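Local atomic coordinates of SusD superfamily protein (Bacteroides vulgatus ATCC 8482, PDB entry 3JQ0), a protein that probably binds nutrients, perhaps sugars, at the bacterial outer membrane. Residues Leu33-Asp39 / Phe444-Tyr450; Leu194-Gln199 / Arg453-Tyr459; Tyr207-Lys211 / Ala374-Glu380. All coordinates share one frame; numbering follows the deposited sequence. Where two conformers were deposited one is given.

How the contacts relate
Along the chain the six segments run 33-39, 194-199, 207-211, 374-380, 444-450 and 453-459, so contacts 1 and 2 interleave, while both segments of contact 3 fall between those of each of the others. Contacts 1 and 2 use the two ends of helix 448-455, and their centres lie about 15 Å apart. Helices 182-199 and 204-217 follow each other and carry contacts 2 and 3, whose centres are about 13 Å apart and which touch where Arg198 meets Tyr207 and Leu377. Contacts 1 and 3, with centres about 23 Å apart, do not touch. Together they tie helices of the amino-terminal half to the carboxyl-terminal part of this SusD-family fold, from near its centre outward.

Contact 1 (Leu33-Asp39 / Phe444-Tyr450); sequences LGEPRAD and FEGKRWY
Gly34, the last residue of helix 27-34, and Gly446, just ahead of helix 448-455, bring their CA atoms to 4.3 Å, close enough for the Gly34 CA-H to point at Gly446 O. The carbonyl of Gly34 then faces the first turn of helix 448-455, where Trp449 N comes within 2.8 Å of Gly34 O in a weak hydrogen bond and Tyr450 N adds a second weak one. Glu35 reaches into the 444-447 loop with an extended chain, CG opposite the backbone N (chi1 175°). Its carboxylate is shared out: Glu35 OE1 takes Gly446 N at 2.9 Å nearly along the C-O direction, and Glu35 OE2 takes Phe444 N at 3.0 Å on its syn lone pair. Water 2 links OE1 to Lys447 N, and Tyr41 OH also bonds OE2, so several donors satisfy this buried acid. A type I turn from Glu35 to Ala38 follows helix 27-34, whose end meets the start of helix 448-455 near the centre of this SusD-family chain. Past the turn, Asp39 meets Arg448 in a side-on, two-nitrogen salt bridge, Arg448 NE to Asp39 OD1 at 2.9 Å and Arg448 NH2 to Asp39 OD2 at 2.8 Å, with carboxylate and guanidinium only 12° from coplanar. Arg37 lies over one face of the Trp449 indole: Arg37 CB sits 3.8 Å from the centroid of the six-membered ring, and Arg37 CZ is 3.6 Å from Trp449 CZ2, the planes being 25° apart. Asn60 and the carbonyls of Arg470 and Leu472 fix this guanidinium. Gly34 CA makes a CH-pi contact with one face of Tyr450, whose hydroxyl bonds His117 and Ser121. Water 1 joins Leu33 O to Trp449 NE1, the latter bond weak.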
loop_
_atom_site.group_PDB
_atom_site.type_symbol
_atom_site.label_atom_id
_atom_site.label_comp_id
_atom_site.label_asym_id
_atom_site.label_seq_id
_atom_site.Cartn_x
_atom_site.Cartn_y
_atom_site.Cartn_z
ATOM N N LEU A 33 5.066 1.764 -6.460
ATOM C CA LEU A 33 4.939 0.509 -7.161
ATOM C C LEU A 33 3.519 -0.024 -7.089
ATOM O O LEU A 33 3.063 -0.678 -8.048
ATOM C CB LEU A 33 5.900 -0.537 -6.544
ATOM C CG LEU A 33 7.383 -0.276 -6.816
ATOM C CD1 LEU A 33 8.213 -1.273 -6.026
ATOM C CD2 LEU A 33 7.694 -0.376 -8.297
ATOM N N GLY A 34 2.803 0.246 -5.996
ATOM C CA GLY A 34 1.536 -0.415 -5.776
ATOM C C GLY A 34 0.285 0.356 -6.123
ATOM O O GLY A 34 -0.791 -0.258 -6.147
ATOM N N GLU A 35 0.390 1.663 -6.448
ATOM C CA GLU A 35 -0.803 2.495 -6.604
ATOM C C GLU A 35 -0.897 3.391 -7.842
ATOM O O GLU A 35 -1.872 3.250 -8.587
ATOM C CB GLU A 35 -1.132 3.205 -5.299
ATOM C CG GLU A 35 -2.260 4.189 -5.367
ATOM C CD GLU A 35 -2.698 4.713 -4.004
ATOM O OE1 GLU A 35 -2.536 3.985 -3.004
ATOM O OE2 GLU A 35 -3.230 5.853 -3.929
ATOM N N PRO A 36 0.029 4.339 -8.079
ATOM C CA PRO A 36 -0.258 5.389 -9.059
ATOM C C PRO A 36 -0.304 5.032 -10.528
ATOM O O PRO A 36 -0.722 5.900 -11.305
ATOM C CB PRO A 36 0.801 6.466 -8.782
ATOM C CG PRO A 36 1.270 6.206 -7.410
ATOM C CD PRO A 36 1.181 4.727 -7.243
ATOM N N ARG A 37 0.088 3.825 -10.931
ATOM C CA ARG A 37 -0.150 3.424 -12.325
ATOM C C ARG A 37 -1.601 3.084 -12.655
ATOM O O ARG A 37 -1.921 2.897 -13.819
ATOM C CB ARG A 37 0.783 2.265 -12.703
ATOM C CG ARG A 37 2.235 2.643 -12.794
ATOM C CD ARG A 37 3.145 1.525 -13.239
ATOM N NE ARG A 37 2.796 1.167 -14.606
ATOM C CZ ARG A 37 3.323 0.145 -15.271
ATOM N NH1 ARG A 37 4.253 -0.606 -14.729
ATOM N NH2 ARG A 37 2.929 -0.083 -16.527
ATOM N N ALA A 38 -2.474 3.006 -11.645
ATOM C CA ALA A 38 -3.888 2.692 -11.865
ATOM C C ALA A 38 -4.665 3.978 -12.128
ATOM O O ALA A 38 -4.160 4.848 -12.846
ATOM C CB ALA A 38 -4.422 1.813 -10.706
ATOM N N ASP A 39 -5.888 4.089 -11.601
ATOM C CA ASP A 39 -6.874 5.038 -12.091
ATOM C C ASP A 39 -7.184 6.183 -11.120
ATOM O O ASP A 39 -8.008 7.060 -11.436
ATOM C CB ASP A 39 -8.170 4.313 -12.483
ATOM C CG ASP A 39 -8.711 3.332 -11.451
ATOM O OD1 ASP A 39 -8.035 3.045 -10.425
ATOM O OD2 ASP A 39 -9.839 2.819 -11.712
ATOM N N PHE A 444 -3.975 5.866 -1.068
ATOM C CA PHE A 444 -2.686 6.329 -0.536
ATOM C C PHE A 444 -1.905 5.255 0.241
ATOM O O PHE A 444 -0.900 5.559 0.834
ATOM C CB PHE A 444 -2.809 7.638 0.297
ATOM C CG PHE A 444 -3.761 8.615 -0.312
ATOM C CD1 PHE A 444 -3.523 9.168 -1.566
ATOM C CD2 PHE A 444 -4.958 8.943 0.302
ATOM C CE1 PHE A 444 -4.398 9.985 -2.190
ATOM C CE2 PHE A 444 -5.868 9.795 -0.319
ATOM C CZ PHE A 444 -5.578 10.311 -1.577
ATOM N N GLU A 445 -2.336 3.994 0.164
ATOM C CA GLU A 445 -1.687 2.898 0.839
ATOM C C GLU A 445 -1.012 1.916 -0.102
ATOM O O GLU A 445 -0.470 0.917 0.344
ATOM C CB GLU A 445 -2.621 2.192 1.823
ATOM C CG GLU A 445 -3.006 3.060 3.024
ATOM C CD GLU A 445 -4.005 2.356 3.909
ATOM O OE1 GLU A 445 -3.528 1.485 4.688
ATOM O OE2 GLU A 445 -5.207 2.710 3.886
ATOM N N GLY A 446 -1.004 2.197 -1.393
ATOM C CA GLY A 446 -0.150 1.388 -2.274
ATOM C C GLY A 446 -0.728 0.051 -2.749
ATOM O O GLY A 446 0.021 -0.892 -2.965
ATOM N N LYS A 447 -2.044 -0.016 -2.935
ATOM C CA LYS A 447 -2.718 -1.278 -3.247
ATOM C C LYS A 447 -3.349 -1.390 -4.638
ATOM O O LYS A 447 -3.347 -2.484 -5.194
ATOM C CB LYS A 447 -3.806 -1.595 -2.231
ATOM C CG LYS A 447 -3.341 -1.496 -0.772
ATOM C CD LYS A 447 -2.131 -2.362 -0.430
ATOM C CE LYS A 447 -1.773 -2.277 1.036
ATOM N NZ LYS A 447 -0.531 -3.038 1.406
ATOM N N ARG A 448 -3.912 -0.309 -5.187
ATOM C CA ARG A 448 -4.813 -0.413 -6.324
ATOM C C ARG A 448 -4.191 -1.019 -7.560
ATOM O O ARG A 448 -4.873 -1.797 -8.262
ATOM C CB ARG A 448 -5.408 0.980 -6.617
ATOM C CG ARG A 448 -6.305 1.071 -7.832
ATOM C CD ARG A 448 -7.592 0.290 -7.736
ATOM N NE ARG A 448 -8.481 0.705 -8.808
ATOM C CZ ARG A 448 -9.712 0.222 -8.972
ATOM N NH1 ARG A 448 -10.181 -0.748 -8.216
ATOM N NH2 ARG A 448 -10.496 0.748 -9.906
ATOM N N TRP A 449 -2.968 -0.617 -7.917
ATOM C CA TRP A 449 -2.311 -1.208 -9.068
ATOM C C TRP A 449 -2.028 -2.690 -8.885
ATOM O O TRP A 449 -2.289 -3.511 -9.771
ATOM C CB TRP A 449 -1.063 -0.404 -9.419
ATOM C CG TRP A 449 -0.176 -1.051 -10.457
ATOM C CD1 TRP A 449 0.999 -1.683 -10.219
ATOM C CD2 TRP A 449 -0.379 -1.100 -11.888
ATOM N NE1 TRP A 449 1.571 -2.121 -11.388
ATOM C CE2 TRP A 449 0.761 -1.773 -12.433
ATOM C CE3 TRP A 449 -1.356 -0.628 -12.741
ATOM C CZ2 TRP A 449 0.885 -1.999 -13.782
ATOM C CZ3 TRP A 449 -1.230 -0.838 -14.087
ATOM C CH2 TRP A 449 -0.095 -1.519 -14.594
ATOM N N TYR A 450 -1.541 -3.068 -7.719
ATOM C CA TYR A 450 -1.302 -4.476 -7.449
ATOM C C TYR A 450 -2.618 -5.257 -7.463
ATOM O O TYR A 450 -2.622 -6.415 -7.888
ATOM C CB TYR A 450 -0.549 -4.637 -6.139
ATOM C CG TYR A 450 0.918 -4.310 -6.157
ATOM C CD1 TYR A 450 1.715 -4.564 -7.250
ATOM C CD2 TYR A 450 1.569 -3.863 -5.013
ATOM C CE1 TYR A 450 3.086 -4.400 -7.218
ATOM C CE2 TYR A 450 2.921 -3.677 -4.987
ATOM C CZ TYR A 450 3.709 -4.003 -6.055
ATOM O OH TYR A 450 5.085 -3.908 -6.030
HETATM O O HOH W 1 4.392 -2.353 -9.803
HETATM O O HOH W 2 -4.224 1.854 -3.243
#

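Contact 2 (Leu194-Gln199 / Arg453-Tyr459); sequences LWSGRQ and RLLGWDY. With SO4 (sulfate ion), chain G.
The Arg198 side chain sets out with CG opposite the backbone N (chi1 180°) and then bends at chi2 (69°), which lays its guanidinium beside Leu455 O; Gln199 folds at chi2 (-62°) and carries its amide to Leu454 O. Arg198 grips the one Leu455 oxygen side-on, NE at 3.2 Å and NH2 at 3.0 Å, with that oxygen in the guanidinium plane. The NH2 donor lies on a carbonyl lone pair, while NE is tilted from the carbonyl plane. Gln199 NE2 bonds Leu454 O at 2.9 Å from above its carbonyl plane. These oxygens belong to the carboxyl end of helix 448-455, and Gly456, with positive phi, ends that helix and is the N-cap of helix 457-463. A sulfate, probably from the crystallisation liquor, sits at this new helix start: Trp457 N bonds SO4 O1 at 2.9 Å and Gln199 NE2 bonds SO4 O3 at 3.0 Å. Deeper in, Trp195 directs its edge at the Arg453 guanidinium face, Trp195 CH2 to Arg453 NH2 3.8 Å, while Arg453 NH2 bonds Arg120 O. Leu454 CD1 packs 4.0 Å from Trp195 CE3. Water 3 bridges Arg198 NH2 and Tyr459 OH.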
loop_
_atom_site.group_PDB
_atom_site.type_symbol
_atom_site.label_atom_id
_atom_site.label_comp_id
_atom_site.label_asym_id
_atom_site.label_seq_id
_atom_site.Cartn_x
_atom_site.Cartn_y
_atom_site.Cartn_z
ATOM N N LEU A 194 -1.956 -16.120 -3.659
ATOM C CA LEU A 194 -2.937 -15.582 -4.598
ATOM C C LEU A 194 -2.304 -15.279 -5.951
ATOM O O LEU A 194 -2.869 -15.609 -7.008
ATOM C CB LEU A 194 -3.586 -14.296 -4.050
ATOM C CG LEU A 194 -4.666 -14.415 -3.002
ATOM C CD1 LEU A 194 -5.153 -13.011 -2.599
ATOM C CD2 LEU A 194 -5.847 -15.247 -3.510
ATOM N N TRP A 195 -1.119 -14.672 -5.933
ATOM C CA TRP A 195 -0.451 -14.277 -7.140
ATOM C C TRP A 195 -0.052 -15.515 -7.959
ATOM O O TRP A 195 -0.323 -15.625 -9.163
ATOM C CB TRP A 195 0.804 -13.452 -6.846
ATOM C CG TRP A 195 1.455 -12.911 -8.069
ATOM C CD1 TRP A 195 2.371 -13.543 -8.853
ATOM C CD2 TRP A 195 1.200 -11.654 -8.698
ATOM N NE1 TRP A 195 2.697 -12.761 -9.923
ATOM C CE2 TRP A 195 2.003 -11.589 -9.839
ATOM C CE3 TRP A 195 0.373 -10.562 -8.386
ATOM C CZ2 TRP A 195 2.010 -10.484 -10.697
ATOM C CZ3 TRP A 195 0.366 -9.492 -9.235
ATOM C CH2 TRP A 195 1.205 -9.448 -10.362
ATOM N N SER A 196 0.558 -16.504 -7.312
ATOM C CA SER A 196 0.882 -17.689 -8.118
ATOM C C SER A 196 -0.374 -18.411 -8.575
ATOM O O SER A 196 -0.407 -18.907 -9.701
ATOM C CB SER A 196 1.811 -18.644 -7.417
ATOM O OG SER A 196 1.254 -19.192 -6.243
ATOM N N GLY A 197 -1.432 -18.419 -7.759
ATOM C CA GLY A 197 -2.669 -19.081 -8.147
ATOM C C GLY A 197 -3.304 -18.448 -9.397
ATOM O O GLY A 197 -3.777 -19.157 -10.281
ATOM N N ARG A 198 -3.336 -17.109 -9.440
ATOM C CA ARG A 198 -4.059 -16.379 -10.467
ATOM C C ARG A 198 -3.191 -15.957 -11.635
ATOM O O ARG A 198 -3.681 -15.954 -12.778
ATOM C CB ARG A 198 -4.742 -15.182 -9.807
ATOM C CG ARG A 198 -5.560 -14.279 -10.721
ATOM C CD ARG A 198 -6.831 -14.970 -11.227
ATOM N NE ARG A 198 -7.593 -13.990 -11.991
ATOM C CZ ARG A 198 -8.900 -13.999 -12.181
ATOM N NH1 ARG A 198 -9.649 -14.970 -11.681
ATOM N NH2 ARG A 198 -9.439 -13.002 -12.821
ATOM N N GLN A 199 -1.951 -15.593 -11.359
ATOM C CA GLN A 199 -1.032 -15.130 -12.382
ATOM C C GLN A 199 -0.075 -16.172 -12.919
ATOM O O GLN A 199 0.550 -15.937 -13.933
ATOM C CB GLN A 199 -0.217 -13.904 -11.911
ATOM C CG GLN A 199 -1.044 -12.618 -11.834
ATOM C CD GLN A 199 -1.558 -12.274 -13.217
ATOM O OE1 GLN A 199 -0.755 -12.221 -14.152
ATOM N NE2 GLN A 199 -2.871 -12.138 -13.388
ATOM N N ARG A 453 -3.532 -5.748 -11.196
ATOM C CA ARG A 453 -2.524 -6.632 -11.759
ATOM C C ARG A 453 -2.748 -8.085 -11.334
ATOM O O ARG A 453 -2.634 -9.002 -12.169
ATOM C CB ARG A 453 -1.134 -6.196 -11.315
ATOM C CG ARG A 453 -0.587 -5.017 -12.122
ATOM C CD ARG A 453 0.080 -5.476 -13.401
ATOM N NE ARG A 453 1.393 -6.090 -13.113
ATOM C CZ ARG A 453 1.804 -7.292 -13.466
ATOM N NH1 ARG A 453 1.002 -8.138 -14.112
ATOM N NH2 ARG A 453 3.032 -7.661 -13.145
ATOM N N LEU A 454 -3.077 -8.313 -10.069
ATOM C CA LEU A 454 -3.350 -9.687 -9.594
ATOM C C LEU A 454 -4.439 -10.339 -10.427
ATOM O O LEU A 454 -4.281 -11.476 -10.892
ATOM C CB LEU A 454 -3.745 -9.667 -8.150
ATOM C CG LEU A 454 -4.295 -10.979 -7.605
ATOM C CD1 LEU A 454 -3.250 -12.144 -7.623
ATOM C CD2 LEU A 454 -4.793 -10.756 -6.189
ATOM N N LEU A 455 -5.539 -9.636 -10.640
ATOM C CA LEU A 455 -6.673 -10.225 -11.338
ATOM C C LEU A 455 -6.509 -10.351 -12.815
ATOM O O LEU A 455 -7.181 -11.194 -13.439
ATOM C CB LEU A 455 -7.989 -9.535 -10.944
ATOM C CG LEU A 455 -8.433 -9.801 -9.499
ATOM C CD1 LEU A 455 -9.766 -9.057 -9.194
ATOM C CD2 LEU A 455 -8.540 -11.285 -9.150
ATOM N N GLY A 456 -5.618 -9.560 -13.418
ATOM C CA GLY A 456 -5.176 -9.789 -14.763
ATOM C C GLY A 456 -5.523 -8.679 -15.748
ATOM O O GLY A 456 -6.155 -7.678 -15.382
ATOM N N TRP A 457 -5.155 -8.908 -17.004
ATOM C CA TRP A 457 -5.235 -7.870 -18.031
ATOM C C TRP A 457 -6.646 -7.278 -18.141
ATOM O O TRP A 457 -6.790 -6.066 -18.296
ATOM C CB TRP A 457 -4.797 -8.400 -19.392
ATOM C CG TRP A 457 -5.106 -7.472 -20.533
ATOM C CD1 TRP A 457 -5.987 -7.689 -21.564
ATOM C CD2 TRP A 457 -4.613 -6.134 -20.729
ATOM N NE1 TRP A 457 -6.037 -6.597 -22.391
ATOM C CE2 TRP A 457 -5.185 -5.630 -21.922
ATOM C CE3 TRP A 457 -3.735 -5.298 -20.018
ATOM C CZ2 TRP A 457 -4.947 -4.356 -22.393
ATOM C CZ3 TRP A 457 -3.499 -4.038 -20.493
ATOM C CH2 TRP A 457 -4.104 -3.573 -21.666
ATOM N N ASP A 458 -7.700 -8.092 -18.082
ATOM C CA ASP A 458 -9.032 -7.521 -18.243
ATOM C C ASP A 458 -9.310 -6.415 -17.242
ATOM O O ASP A 458 -9.910 -5.402 -17.593
ATOM C CB ASP A 458 -10.083 -8.589 -18.129
ATOM C CG ASP A 458 -10.004 -9.633 -19.263
ATOM O OD1 ASP A 458 -9.464 -9.338 -20.323
ATOM O OD2 ASP A 458 -10.590 -10.709 -19.062
ATOM N N TYR A 459 -8.828 -6.606 -16.007
ATOM C CA TYR A 459 -9.011 -5.620 -14.962
ATOM C C TYR A 459 -8.008 -4.467 -15.060
ATOM O O TYR A 459 -8.378 -3.304 -14.887
ATOM C CB TYR A 459 -8.934 -6.295 -13.590
ATOM C CG TYR A 459 -10.019 -7.334 -13.393
ATOM C CD1 TYR A 459 -11.295 -7.017 -12.976
ATOM C CD2 TYR A 459 -9.814 -8.655 -13.771
ATOM C CE1 TYR A 459 -12.292 -7.998 -12.879
ATOM C CE2 TYR A 459 -10.779 -9.606 -13.715
ATOM C CZ TYR A 459 -12.027 -9.290 -13.247
ATOM O OH TYR A 459 -13.026 -10.245 -13.139
HETATM S S SO4 G . -4.020 -12.485 -17.377
HETATM O O1 SO4 G . -3.496 -11.132 -17.722
HETATM O O2 SO4 G . -3.908 -13.428 -18.469
HETATM O O3 SO4 G . -3.289 -12.897 -16.232
HETATM O O4 SO4 G . -5.396 -12.392 -16.894
HETATM O O HOH W 3 -12.257 -12.858 -13.648
#

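Contact 3 (Tyr207-Lys211 / Ala374-Glu380); sequences YTIAK and AKVLLGE
A Schellman motif closes helix 364-377, and the side chains of its last turn pack against helix 204-217. Gly379 supplies the positive phi (83°) of the motif, with Gly379 N bonded to Val376 O at 2.9 Å and Glu380 N reaching back to Lys375 O at 2.8 Å. The backbones come nearest at Lys211 and Ala374, whose CA atoms are 5.3 Å apart; the small Ala374 methyl allows this, Ala374 CB lying 3.9 Å from Lys211 CA. Tyr207 turns one face of its ring to Leu377. Leu377 CB stands 3.8 Å from the centroid of the Tyr207 ring and 15° off the normal, a CH-pi contact, and the CD1 branch of the same leucine reaches the CE1-CZ side of the ring. Leu378 packs beside it, its CG 3.7 Å from Tyr207 CB. The two Leu378 methyls part company: CD2 goes to Thr208 OG1, whose hydroxyl is bonded to Asn204 O, and CD1 lies 3.8 Å from Lys211 CE. Lys211 runs straight from the backbone and bends at chi3 (62°), which carries CE past Leu378 CD1 and brings the ammonium to Glu380, coming from the opposite direction. In the conformer described, Glu380 OE2 lies 2.6 Å from Lys211 NZ, a salt bridge on the syn side of the carboxylate; Glu380 has a second conformer, so the pairing is doubtful or perhaps partial. Lys375 pairs instead with Glu385. Arg198 of helix 182-199 touches both Tyr207 and Leu377, and Val376 packs on helix 430-441, so helix 364-377 lies between that helix and the consecutive helices 182-199 and 204-217.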
loop_
_atom_site.group_PDB
_atom_site.type_symbol
_atom_site.label_atom_id
_atom_site.label_comp_id
_atom_site.label_asym_id
_atom_site.label_seq_id
_atom_site.Cartn_x
_atom_site.Cartn_y
_atom_site.Cartn_z
ATOM N N TYR A 207 -4.922 -21.066 -4.127
ATOM C CA TYR A 207 -5.948 -20.249 -3.445
ATOM C C TYR A 207 -6.266 -20.800 -2.068
ATOM O O TYR A 207 -6.482 -20.027 -1.123
ATOM C CB TYR A 207 -7.203 -20.174 -4.304
ATOM C CG TYR A 207 -7.030 -19.548 -5.674
ATOM C CD1 TYR A 207 -6.074 -18.564 -5.946
ATOM C CD2 TYR A 207 -7.829 -19.973 -6.726
ATOM C CE1 TYR A 207 -5.996 -17.981 -7.185
ATOM C CE2 TYR A 207 -7.745 -19.426 -8.000
ATOM C CZ TYR A 207 -6.824 -18.415 -8.204
ATOM O OH TYR A 207 -6.696 -17.782 -9.430
ATOM N N THR A 208 -6.277 -22.125 -1.921
ATOM C CA THR A 208 -6.492 -22.733 -0.614
ATOM C C THR A 208 -5.378 -22.398 0.364
ATOM O O THR A 208 -5.605 -22.029 1.509
ATOM C CB THR A 208 -6.690 -24.262 -0.744
ATOM O OG1 THR A 208 -7.865 -24.502 -1.502
ATOM C CG2 THR A 208 -6.737 -24.948 0.595
ATOM N N ILE A 209 -4.122 -22.493 -0.093
ATOM C CA ILE A 209 -2.989 -22.078 0.744
ATOM C C ILE A 209 -3.128 -20.616 1.157
ATOM O O ILE A 209 -2.897 -20.253 2.300
ATOM C CB ILE A 209 -1.635 -22.383 0.043
ATOM C CG1 ILE A 209 -1.473 -23.911 -0.107
ATOM C CG2 ILE A 209 -0.485 -21.783 0.811
ATOM C CD1 ILE A 209 -0.407 -24.298 -1.087
ATOM N N ALA A 210 -3.466 -19.777 0.196
ATOM C CA ALA A 210 -3.653 -18.361 0.489
ATOM C C ALA A 210 -4.738 -18.121 1.530
ATOM O O ALA A 210 -4.537 -17.355 2.484
ATOM C CB ALA A 210 -3.976 -17.582 -0.809
ATOM N N LYS A 211 -5.900 -18.738 1.323
ATOM C CA LYS A 211 -7.015 -18.617 2.258
ATOM C C LYS A 211 -6.559 -18.978 3.662
ATOM O O LYS A 211 -6.825 -18.284 4.632
ATOM C CB LYS A 211 -8.168 -19.518 1.823
ATOM C CG LYS A 211 -9.322 -19.555 2.812
ATOM C CD LYS A 211 -10.468 -20.430 2.365
ATOM C CE LYS A 211 -10.114 -21.863 2.194
ATOM N NZ LYS A 211 -11.294 -22.783 2.146
ATOM N N ALA A 374 -9.593 -14.667 -1.822
ATOM C CA ALA A 374 -9.239 -16.076 -1.882
ATOM C C ALA A 374 -10.510 -16.920 -1.873
ATOM O O ALA A 374 -10.639 -17.877 -2.642
ATOM C CB ALA A 374 -8.325 -16.445 -0.707
ATOM N N LYS A 375 -11.457 -16.590 -0.988
ATOM C CA LYS A 375 -12.714 -17.284 -0.952
ATOM C C LYS A 375 -13.430 -17.225 -2.299
ATOM O O LYS A 375 -13.833 -18.255 -2.852
ATOM C CB LYS A 375 -13.580 -16.720 0.153
ATOM C CG LYS A 375 -13.196 -17.234 1.543
ATOM C CD LYS A 375 -14.129 -16.690 2.640
ATOM C CE LYS A 375 -13.842 -17.315 3.988
ATOM N NZ LYS A 375 -14.858 -16.940 5.024
ATOM N N VAL A 376 -13.590 -16.047 -2.867
ATOM C CA VAL A 376 -14.295 -15.920 -4.144
ATOM C C VAL A 376 -13.654 -16.765 -5.234
ATOM O O VAL A 376 -14.316 -17.413 -6.026
ATOM C CB VAL A 376 -14.425 -14.440 -4.581
ATOM C CG1 VAL A 376 -14.884 -14.314 -6.029
ATOM C CG2 VAL A 376 -15.350 -13.710 -3.646
ATOM N N LEU A 377 -12.321 -16.730 -5.280
ATOM C CA LEU A 377 -11.579 -17.488 -6.275
ATOM C C LEU A 377 -11.805 -18.983 -6.157
ATOM O O LEU A 377 -11.704 -19.709 -7.140
ATOM C CB LEU A 377 -10.103 -17.086 -6.282
ATOM C CG LEU A 377 -9.820 -15.674 -6.756
ATOM C CD1 LEU A 377 -8.449 -15.207 -6.389
ATOM C CD2 LEU A 377 -10.072 -15.572 -8.272
ATOM N N LEU A 378 -12.081 -19.447 -4.941
ATOM C CA LEU A 378 -12.468 -20.824 -4.619
ATOM C C LEU A 378 -13.955 -21.081 -4.697
ATOM O O LEU A 378 -14.351 -22.228 -4.506
ATOM C CB LEU A 378 -12.015 -21.125 -3.184
ATOM C CG LEU A 378 -10.518 -21.295 -3.025
ATOM C CD1 LEU A 378 -10.100 -21.235 -1.582
ATOM C CD2 LEU A 378 -10.006 -22.586 -3.718
ATOM N N GLY A 379 -14.776 -20.114 -5.068
ATOM C CA GLY A 379 -16.203 -20.276 -5.141
ATOM C C GLY A 379 -16.928 -20.101 -3.819
ATOM O O GLY A 379 -18.120 -20.333 -3.754
ATOM N N GLU A 380 -16.232 -19.680 -2.777
ATOM C CA GLU A 380 -16.817 -19.494 -1.462
ATOM C C GLU A 380 -17.409 -18.090 -1.267
ATOM O O GLU A 380 -17.097 -17.153 -2.000
ATOM C CB GLU A 380 -15.778 -19.765 -0.379
ATOM C CG GLU A 380 -15.196 -21.179 -0.410
ATOM C CD GLU A 380 -14.203 -21.395 0.757
ATOM O OE1 GLU A 380 -14.404 -20.865 1.865
ATOM O OE2 GLU A 380 -13.179 -22.070 0.571
#